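Local coordinates for 5-formaminoimidazole-4-carboxamide-1-(Beta)-D-ribofuranosyl 5'-monophosphate synthetase (Thermococcus kodakarensis, PDB 2PBZ), which probably uses ATP, with magnesium or manganese, to form a carbon-nitrogen bond in a late step of purine (IMP) biosynthesis, at residues A9-L14 with A266-G271; F25-Y30 with I44-V49; S178-R183 with E304-E309. All coordinates share one frame; numbering follows the deposited sequence.

Contact 1: residues A9-L14 with A266-G271; sequences ASHSSL and ASRIDG
Arg268 meets the His11 ring with its NH1, which lies 3.3 Å from His11 CE1, the guanidinium and imidazole planes standing at right angles. The arginine chain folds back at chi2 (69°), which brings NH1 round to bond the carbonyls of the next two residues, firmly to Ile269 O and weakly to Asp270 O; its NE pairs with Glu96. Ile269 supplies the centre of the contact. His11 NE2 donates to Ile269 O over 3.0 Å, and because the Arg268 NH1 bond reaches the same oxygen from the opposite face of the carbonyl plane, this buried acceptor is gripped by two donors. Next to this bond, Ile269 CG2 packs 3.5 Å from Ser12 OG. The carboxylate of Asp270 is taken by Arg192 and His253, while its carbonyl oxygen lies at the edge of the imidazole, 3.3 Å from His11 CE1. Gly271 then passes the ring with CA 3.8 Å from His11 NE2; a CB here would be tight against His11 CE1 and, at these backbone angles, jammed against the carbonyl oxygen of Asp270. A leucine in place of His11 would probably leave Ile269 O without its donor from the first segment and so remove the hydrogen bond between the segments. The contact is thus a polar one, a carbonyl oxygen shared by an imidazole and a guanidinium, joining the Rossmann-like N-terminal part to the ATP-grasp part close to the nucleotide: Arg268 lies about 6 Å from bound ATP, side chain to ligand.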
# COMPACT_ATOMS: atom_id res chain seq x y z
N ALA A 9 -21.99 -10.62 -7.47
CA ALA A 9 -21.57 -9.66 -6.46
C ALA A 9 -20.72 -10.27 -5.35
O ALA A 9 -21.23 -10.80 -4.37
CB ALA A 9 -22.77 -9.00 -5.85
N SER A 10 -19.40 -10.18 -5.53
CA SER A 10 -18.44 -10.70 -4.57
C SER A 10 -17.10 -10.76 -5.27
O SER A 10 -16.98 -10.41 -6.44
CB SER A 10 -18.82 -12.11 -4.12
OG SER A 10 -18.77 -13.00 -5.22
N HIS A 11 -16.08 -11.21 -4.53
CA HIS A 11 -14.72 -11.32 -5.04
C HIS A 11 -14.12 -10.00 -5.55
O HIS A 11 -13.33 -9.36 -4.86
CB HIS A 11 -14.65 -12.37 -6.14
CG HIS A 11 -13.26 -12.68 -6.60
ND1 HIS A 11 -12.41 -13.50 -5.90
CD2 HIS A 11 -12.54 -12.22 -7.66
CE1 HIS A 11 -11.23 -13.54 -6.50
NE2 HIS A 11 -11.29 -12.78 -7.57
N SER A 12 -14.48 -9.61 -6.76
CA SER A 12 -13.95 -8.39 -7.35
C SER A 12 -14.94 -7.72 -8.29
O SER A 12 -14.53 -7.12 -9.28
CB SER A 12 -12.68 -8.73 -8.12
OG SER A 12 -12.95 -9.70 -9.11
N SER A 13 -16.23 -7.82 -7.98
CA SER A 13 -17.26 -7.22 -8.81
C SER A 13 -17.26 -5.71 -8.74
O SER A 13 -17.74 -5.06 -9.67
CB SER A 13 -18.64 -7.75 -8.40
OG SER A 13 -18.99 -7.39 -7.08
N LEU A 14 -16.72 -5.16 -7.66
CA LEU A 14 -16.66 -3.71 -7.48
C LEU A 14 -15.70 -3.13 -8.49
O LEU A 14 -16.00 -2.18 -9.20
CB LEU A 14 -16.20 -3.36 -6.07
CG LEU A 14 -17.16 -3.82 -4.98
CD1 LEU A 14 -16.52 -3.64 -3.62
CD2 LEU A 14 -18.46 -3.04 -5.08
N ALA A 266 -4.04 -18.26 -11.15
CA ALA A 266 -5.39 -17.73 -11.13
C ALA A 266 -5.79 -17.79 -12.59
O ALA A 266 -5.16 -17.17 -13.43
CB ALA A 266 -5.40 -16.29 -10.64
N SER A 267 -6.83 -18.56 -12.89
CA SER A 267 -7.26 -18.67 -14.27
C SER A 267 -8.26 -17.58 -14.62
O SER A 267 -8.92 -17.66 -15.64
CB SER A 267 -7.85 -20.06 -14.54
OG SER A 267 -8.89 -20.39 -13.63
N ARG A 268 -8.34 -16.56 -13.76
CA ARG A 268 -9.24 -15.42 -13.95
C ARG A 268 -8.75 -14.25 -13.09
O ARG A 268 -7.72 -14.37 -12.45
CB ARG A 268 -10.67 -15.80 -13.57
CG ARG A 268 -10.77 -16.75 -12.39
CD ARG A 268 -10.37 -16.08 -11.11
NE ARG A 268 -10.26 -17.04 -10.02
CZ ARG A 268 -9.86 -16.71 -8.81
NH1 ARG A 268 -9.53 -15.45 -8.54
NH2 ARG A 268 -9.78 -17.64 -7.86
N ILE A 269 -9.48 -13.14 -13.09
CA ILE A 269 -9.08 -11.99 -12.29
C ILE A 269 -8.86 -12.45 -10.86
O ILE A 269 -9.76 -12.91 -10.18
CB ILE A 269 -10.13 -10.86 -12.36
CG1 ILE A 269 -9.63 -9.66 -11.57
CG2 ILE A 269 -11.48 -11.35 -11.85
CD1 ILE A 269 -10.44 -8.43 -11.84
N ASP A 270 -7.61 -12.33 -10.43
CA ASP A 270 -7.16 -12.79 -9.13
C ASP A 270 -7.75 -12.28 -7.82
O ASP A 270 -8.01 -13.09 -6.90
CB ASP A 270 -5.64 -12.66 -9.09
CG ASP A 270 -5.07 -12.97 -7.75
OD1 ASP A 270 -5.10 -12.06 -6.89
OD2 ASP A 270 -4.63 -14.12 -7.55
N GLY A 271 -7.98 -10.98 -7.69
CA GLY A 271 -8.52 -10.50 -6.43
C GLY A 271 -7.52 -9.57 -5.77
O GLY A 271 -7.89 -8.57 -5.15

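Contact 2: residues F25-Y30 with I44-V49; sequences FKTRLY and IVDDLV
The beta-alpha-beta unit of strand 27-31, helix 36-40 and strand 47-50 brings these segments side by side as neighbouring parallel strands of the Rossmann-like N-terminal part, with strand 47-50 at the edge of the three-stranded sheet within this chain. Their directions differ by 14°. Asp47 N donates to Thr27 O at 2.7 Å, Leu29 N returns a bond to Asp47 O, and Val49 N closes the series on Leu29 O, so Leu29 straddles Leu48, bonding Asp47 and Val49 in the parallel pattern.

Before the strands pair, Asp46 turns its carboxylate onto the first segment: OD2 takes the Thr27 N-H at 2.8 Å, met from above the carboxylate plane, while the aliphatic part of Lys26 crosses it at about a right angle. Thr27 sends its methyl, CG2, in among the backbone of Ile44 and Val45, CG2 lying 3.4 Å from Val45 CA.

On one face of the sheet, Leu29 CB packs against Val45 CG1 at 3.7 Å and against Leu48 CD1, and Leu17 of helix 13-22 covers Leu29 and Val45. The other face carries Arg28, Asp47, Tyr30 and Val49. With CG anti to the backbone N (chi1 168°), the Arg28 chain runs beside Asp47, then bends at chi3 to present NE to Asp47 OD2 in a 2.8 Å salt bridge; the two flat groups are perpendicular, and OD2 is met on its anti side. Arg28 NH1 has a second carboxylate, that of Asp61, and Tyr30 OH bonds Asn59. Val49 sits on the Tyr30 ring in a CH-pi contact, its CB 4.2 Å from the ring centroid and almost straight above it.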
# COMPACT_ATOMS: atom_id res chain seq x y z
N PHE A 25 -19.53 1.27 -20.50
CA PHE A 25 -20.46 0.15 -20.59
C PHE A 25 -21.57 0.26 -19.57
O PHE A 25 -21.46 1.00 -18.59
CB PHE A 25 -19.74 -1.17 -20.38
CG PHE A 25 -18.92 -1.59 -21.54
CD1 PHE A 25 -17.53 -1.55 -21.49
CD2 PHE A 25 -19.54 -2.00 -22.72
CE1 PHE A 25 -16.76 -1.91 -22.60
CE2 PHE A 25 -18.80 -2.36 -23.84
CZ PHE A 25 -17.40 -2.32 -23.78
N LYS A 26 -22.63 -0.50 -19.79
CA LYS A 26 -23.76 -0.50 -18.88
C LYS A 26 -23.47 -1.59 -17.88
O LYS A 26 -22.76 -2.54 -18.19
CB LYS A 26 -25.06 -0.81 -19.64
CG LYS A 26 -26.19 0.15 -19.31
CD LYS A 26 -25.79 1.57 -19.64
CE LYS A 26 -26.85 2.59 -19.23
NZ LYS A 26 -26.39 4.00 -19.44
N THR A 27 -24.04 -1.47 -16.69
CA THR A 27 -23.77 -2.40 -15.60
C THR A 27 -24.95 -3.21 -15.05
O THR A 27 -26.03 -2.66 -14.84
CB THR A 27 -23.12 -1.61 -14.43
OG1 THR A 27 -21.76 -1.30 -14.78
CG2 THR A 27 -23.16 -2.39 -13.14
N ARG A 28 -24.71 -4.50 -14.80
CA ARG A 28 -25.70 -5.40 -14.21
C ARG A 28 -25.06 -6.31 -13.19
O ARG A 28 -24.13 -7.06 -13.50
CB ARG A 28 -26.38 -6.27 -15.25
CG ARG A 28 -27.19 -7.40 -14.63
CD ARG A 28 -27.82 -8.28 -15.68
NE ARG A 28 -28.74 -7.53 -16.53
CZ ARG A 28 -29.05 -7.88 -17.78
NH1 ARG A 28 -28.51 -8.97 -18.30
NH2 ARG A 28 -29.89 -7.14 -18.49
N LEU A 29 -25.57 -6.28 -11.96
CA LEU A 29 -25.03 -7.09 -10.89
C LEU A 29 -26.04 -8.07 -10.33
O LEU A 29 -27.16 -7.68 -10.03
CB LEU A 29 -24.52 -6.19 -9.76
CG LEU A 29 -23.86 -6.88 -8.57
CD1 LEU A 29 -22.53 -7.45 -9.01
CD2 LEU A 29 -23.68 -5.91 -7.43
N TYR A 30 -25.65 -9.33 -10.20
CA TYR A 30 -26.51 -10.36 -9.62
C TYR A 30 -26.06 -10.45 -8.16
O TYR A 30 -24.91 -10.77 -7.89
CB TYR A 30 -26.27 -11.71 -10.28
CG TYR A 30 -26.83 -11.87 -11.66
CD1 TYR A 30 -26.41 -11.06 -12.70
CD2 TYR A 30 -27.75 -12.87 -11.94
CE1 TYR A 30 -26.89 -11.24 -14.00
CE2 TYR A 30 -28.24 -13.07 -13.23
CZ TYR A 30 -27.81 -12.25 -14.26
OH TYR A 30 -28.24 -12.47 -15.54
N ILE A 44 -22.43 2.62 -9.18
CA ILE A 44 -21.82 1.95 -10.33
C ILE A 44 -22.67 0.82 -10.90
O ILE A 44 -22.31 0.23 -11.93
CB ILE A 44 -20.43 1.38 -9.98
CG1 ILE A 44 -20.56 0.42 -8.80
CG2 ILE A 44 -19.46 2.53 -9.69
CD1 ILE A 44 -19.33 -0.42 -8.55
N VAL A 45 -23.79 0.52 -10.25
CA VAL A 45 -24.67 -0.54 -10.73
C VAL A 45 -25.94 0.01 -11.36
O VAL A 45 -26.68 0.79 -10.74
CB VAL A 45 -25.07 -1.50 -9.59
CG1 VAL A 45 -25.78 -2.71 -10.15
CG2 VAL A 45 -23.87 -1.90 -8.79
N ASP A 46 -26.21 -0.40 -12.60
CA ASP A 46 -27.40 0.04 -13.30
C ASP A 46 -28.54 -0.95 -13.07
O ASP A 46 -29.56 -0.60 -12.47
CB ASP A 46 -27.11 0.21 -14.79
CG ASP A 46 -25.94 1.18 -15.05
OD1 ASP A 46 -25.74 2.11 -14.25
OD2 ASP A 46 -25.23 1.01 -16.07
N ASP A 47 -28.37 -2.18 -13.52
CA ASP A 47 -29.40 -3.19 -13.31
C ASP A 47 -28.98 -4.12 -12.19
O ASP A 47 -27.95 -4.76 -12.28
CB ASP A 47 -29.63 -3.99 -14.60
CG ASP A 47 -30.69 -5.08 -14.45
OD1 ASP A 47 -31.50 -5.00 -13.51
OD2 ASP A 47 -30.72 -6.01 -15.29
N LEU A 48 -29.77 -4.20 -11.12
CA LEU A 48 -29.44 -5.05 -9.99
C LEU A 48 -30.40 -6.22 -9.86
O LEU A 48 -31.54 -6.07 -9.44
CB LEU A 48 -29.47 -4.23 -8.69
CG LEU A 48 -28.99 -4.94 -7.42
CD1 LEU A 48 -27.50 -5.27 -7.52
CD2 LEU A 48 -29.26 -4.03 -6.23
N VAL A 49 -29.92 -7.40 -10.23
CA VAL A 49 -30.70 -8.62 -10.19
C VAL A 49 -30.54 -9.38 -8.89
O VAL A 49 -29.57 -10.10 -8.70
CB VAL A 49 -30.29 -9.56 -11.35
CG1 VAL A 49 -31.21 -10.75 -11.42
CG2 VAL A 49 -30.28 -8.79 -12.65

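Contact 3: residues S178-R183 with E304-E309; sequences SPILER and EDRLEE
Ile180 and Arg306 run alongside one another, pointing opposite ways. The end of the isoleucine does the touching: CD1 is 3.5 Å from Arg306 CG and nearly as close to CB, and it also covers the centre of one guanidinium face, 3.9 Å above the plane. Its other branch, CG2, turns to the carboxylate of Glu304, with 3.8 Å between Ile180 CG2 and Glu304 OE1. Both torsions of Ile180 matter here, since chi1 of -54° sets CG1 beside the backbone N and chi2 of -57° then folds CD1 round to the arginine stem. Arg306 NH2 comes close to Ile180 O, but the angle is too poor for a hydrogen bond. Pro179 adds the flank of its ring, CG resting 3.9 Å from Glu309 O.

The second shell is built round the arginine. Its chain, bent at chi2 and chi3, reaches across to Ile180 and sets the guanidinium between two acids of its own segment: a long salt bridge joins Arg306 NE to Glu304 OE1, and NH1 faces Glu309, whose modelled carboxylate position is less certain. On the other segment, Ile180 rides in the tight turn between strand 170-178 and strand 183-194. Ser178 pairs with Arg183 through both backbone bonds, and Glu182 and Arg183 facing Ser178 make a G1 beta bulge.

Farther out, Glu297 of helix 290-302 touches Pro179 and Val310 touches Ile180. This is surface packing of a C-terminal tail on a hairpin turn. The aliphatic surface of Ile180 and Pro179 provides the fit, while the charge of Arg306 probably finds partners in acids of its own segment, one at long range and one doubtfully placed, so the pairing across the contact rests on shape more than on polar bonds.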
# COMPACT_ATOMS: atom_id res chain seq x y z
N SER A 178 -3.62 -9.67 -24.04
CA SER A 178 -4.70 -9.13 -24.84
C SER A 178 -4.62 -9.51 -26.29
O SER A 178 -3.59 -9.30 -26.93
CB SER A 178 -4.73 -7.61 -24.73
OG SER A 178 -3.68 -7.05 -25.47
N PRO A 179 -5.69 -10.12 -26.83
CA PRO A 179 -5.68 -10.51 -28.25
C PRO A 179 -5.77 -9.25 -29.10
O PRO A 179 -5.06 -9.09 -30.07
CB PRO A 179 -6.91 -11.39 -28.37
CG PRO A 179 -6.97 -12.05 -27.03
CD PRO A 179 -6.70 -10.88 -26.09
N ILE A 180 -6.65 -8.34 -28.70
CA ILE A 180 -6.81 -7.10 -29.44
C ILE A 180 -5.50 -6.36 -29.67
O ILE A 180 -5.36 -5.66 -30.67
CB ILE A 180 -7.75 -6.13 -28.74
CG1 ILE A 180 -9.08 -6.83 -28.44
CG2 ILE A 180 -7.99 -4.92 -29.60
CD1 ILE A 180 -9.75 -7.39 -29.68
N LEU A 181 -4.56 -6.52 -28.74
CA LEU A 181 -3.26 -5.84 -28.84
C LEU A 181 -2.12 -6.85 -29.04
O LEU A 181 -0.99 -6.48 -29.33
CB LEU A 181 -3.00 -4.99 -27.59
CG LEU A 181 -4.07 -3.97 -27.22
CD1 LEU A 181 -3.69 -3.23 -25.96
CD2 LEU A 181 -4.25 -2.99 -28.36
N GLU A 182 -2.45 -8.12 -28.88
CA GLU A 182 -1.48 -9.19 -29.05
C GLU A 182 -0.24 -8.98 -28.20
O GLU A 182 0.89 -9.08 -28.70
CB GLU A 182 -1.08 -9.31 -30.53
CG GLU A 182 -2.24 -9.59 -31.47
CD GLU A 182 -1.79 -10.05 -32.86
OE1 GLU A 182 -1.24 -11.18 -32.97
OE2 GLU A 182 -1.97 -9.27 -33.84
N ARG A 183 -0.45 -8.68 -26.92
CA ARG A 183 0.67 -8.48 -26.01
C ARG A 183 0.32 -8.91 -24.61
O ARG A 183 -0.84 -8.95 -24.23
CB ARG A 183 1.12 -7.02 -26.00
CG ARG A 183 0.17 -6.08 -25.29
CD ARG A 183 0.68 -4.64 -25.27
NE ARG A 183 -0.33 -3.74 -24.72
CZ ARG A 183 -0.25 -2.41 -24.74
NH1 ARG A 183 0.80 -1.81 -25.27
NH2 ARG A 183 -1.24 -1.69 -24.21
N GLU A 304 -13.82 -2.45 -33.16
CA GLU A 304 -13.11 -3.08 -34.28
C GLU A 304 -13.78 -4.37 -34.78
O GLU A 304 -13.18 -5.17 -35.50
CB GLU A 304 -11.67 -3.34 -33.86
CG GLU A 304 -10.93 -2.07 -33.47
CD GLU A 304 -9.79 -2.31 -32.50
OE1 GLU A 304 -8.88 -3.12 -32.82
OE2 GLU A 304 -9.80 -1.67 -31.42
N ASP A 305 -15.03 -4.55 -34.38
CA ASP A 305 -15.79 -5.71 -34.80
C ASP A 305 -15.08 -7.01 -34.41
O ASP A 305 -15.48 -8.09 -34.86
CB ASP A 305 -16.02 -5.67 -36.31
CG ASP A 305 -17.20 -6.53 -36.76
OD1 ASP A 305 -17.40 -6.68 -37.98
OD2 ASP A 305 -17.94 -7.04 -35.88
N ARG A 306 -14.04 -6.92 -33.59
CA ARG A 306 -13.35 -8.13 -33.13
C ARG A 306 -14.41 -8.73 -32.22
O ARG A 306 -15.37 -9.33 -32.70
CB ARG A 306 -12.10 -7.78 -32.32
CG ARG A 306 -10.80 -8.32 -32.87
CD ARG A 306 -10.21 -7.42 -33.96
NE ARG A 306 -8.96 -6.78 -33.57
CZ ARG A 306 -7.86 -7.44 -33.18
NH1 ARG A 306 -7.85 -8.77 -33.13
NH2 ARG A 306 -6.77 -6.76 -32.83
N LEU A 307 -14.26 -8.55 -30.92
CA LEU A 307 -15.24 -9.03 -29.94
C LEU A 307 -15.52 -10.53 -29.97
O LEU A 307 -16.21 -11.06 -29.09
CB LEU A 307 -16.55 -8.25 -30.10
CG LEU A 307 -17.57 -8.24 -28.94
CD1 LEU A 307 -18.54 -9.39 -29.08
CD2 LEU A 307 -16.85 -8.28 -27.59
N GLU A 308 -15.00 -11.23 -30.96
CA GLU A 308 -15.23 -12.68 -30.99
C GLU A 308 -13.97 -13.28 -30.41
O GLU A 308 -14.00 -14.34 -29.78
CB GLU A 308 -15.42 -13.18 -32.43
CG GLU A 308 -16.03 -14.59 -32.50
CD GLU A 308 -15.25 -15.63 -31.68
OE1 GLU A 308 -14.11 -15.99 -32.09
OE2 GLU A 308 -15.78 -16.08 -30.63
N GLU A 309 -12.87 -12.57 -30.62
CA GLU A 309 -11.56 -12.99 -30.15
C GLU A 309 -11.41 -12.90 -28.62
O GLU A 309 -10.46 -13.47 -28.07
CB GLU A 309 -10.47 -12.14 -30.79
CG GLU A 309 -10.49 -12.10 -32.32
CD GLU A 309 -9.33 -11.30 -32.88
OE1 GLU A 309 -9.53 -10.60 -33.89
OE2 GLU A 309 -8.21 -11.39 -32.33

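How the contacts relate
From the N terminus, the chain leaves strand 5-8 and enters 9-14, whose partner comes only at 266-271, so contact 1 closes a loop of some 250 residues and ties the Rossmann-like part to the ATP-grasp part. Nested inside that loop is contact 2, a short closure within the N-terminal sheet; the two touch where Ala9 N probably bonds Tyr30 O and Ser13 packs on Leu29. Contact 3 opens at 178-183, after contact 2 has closed, and ends at 304-309, beyond contact 1, which it therefore crosses. It binds the C-terminal tail to the hairpin of the ATP-grasp part, about 22 Å from contact 1 between centres.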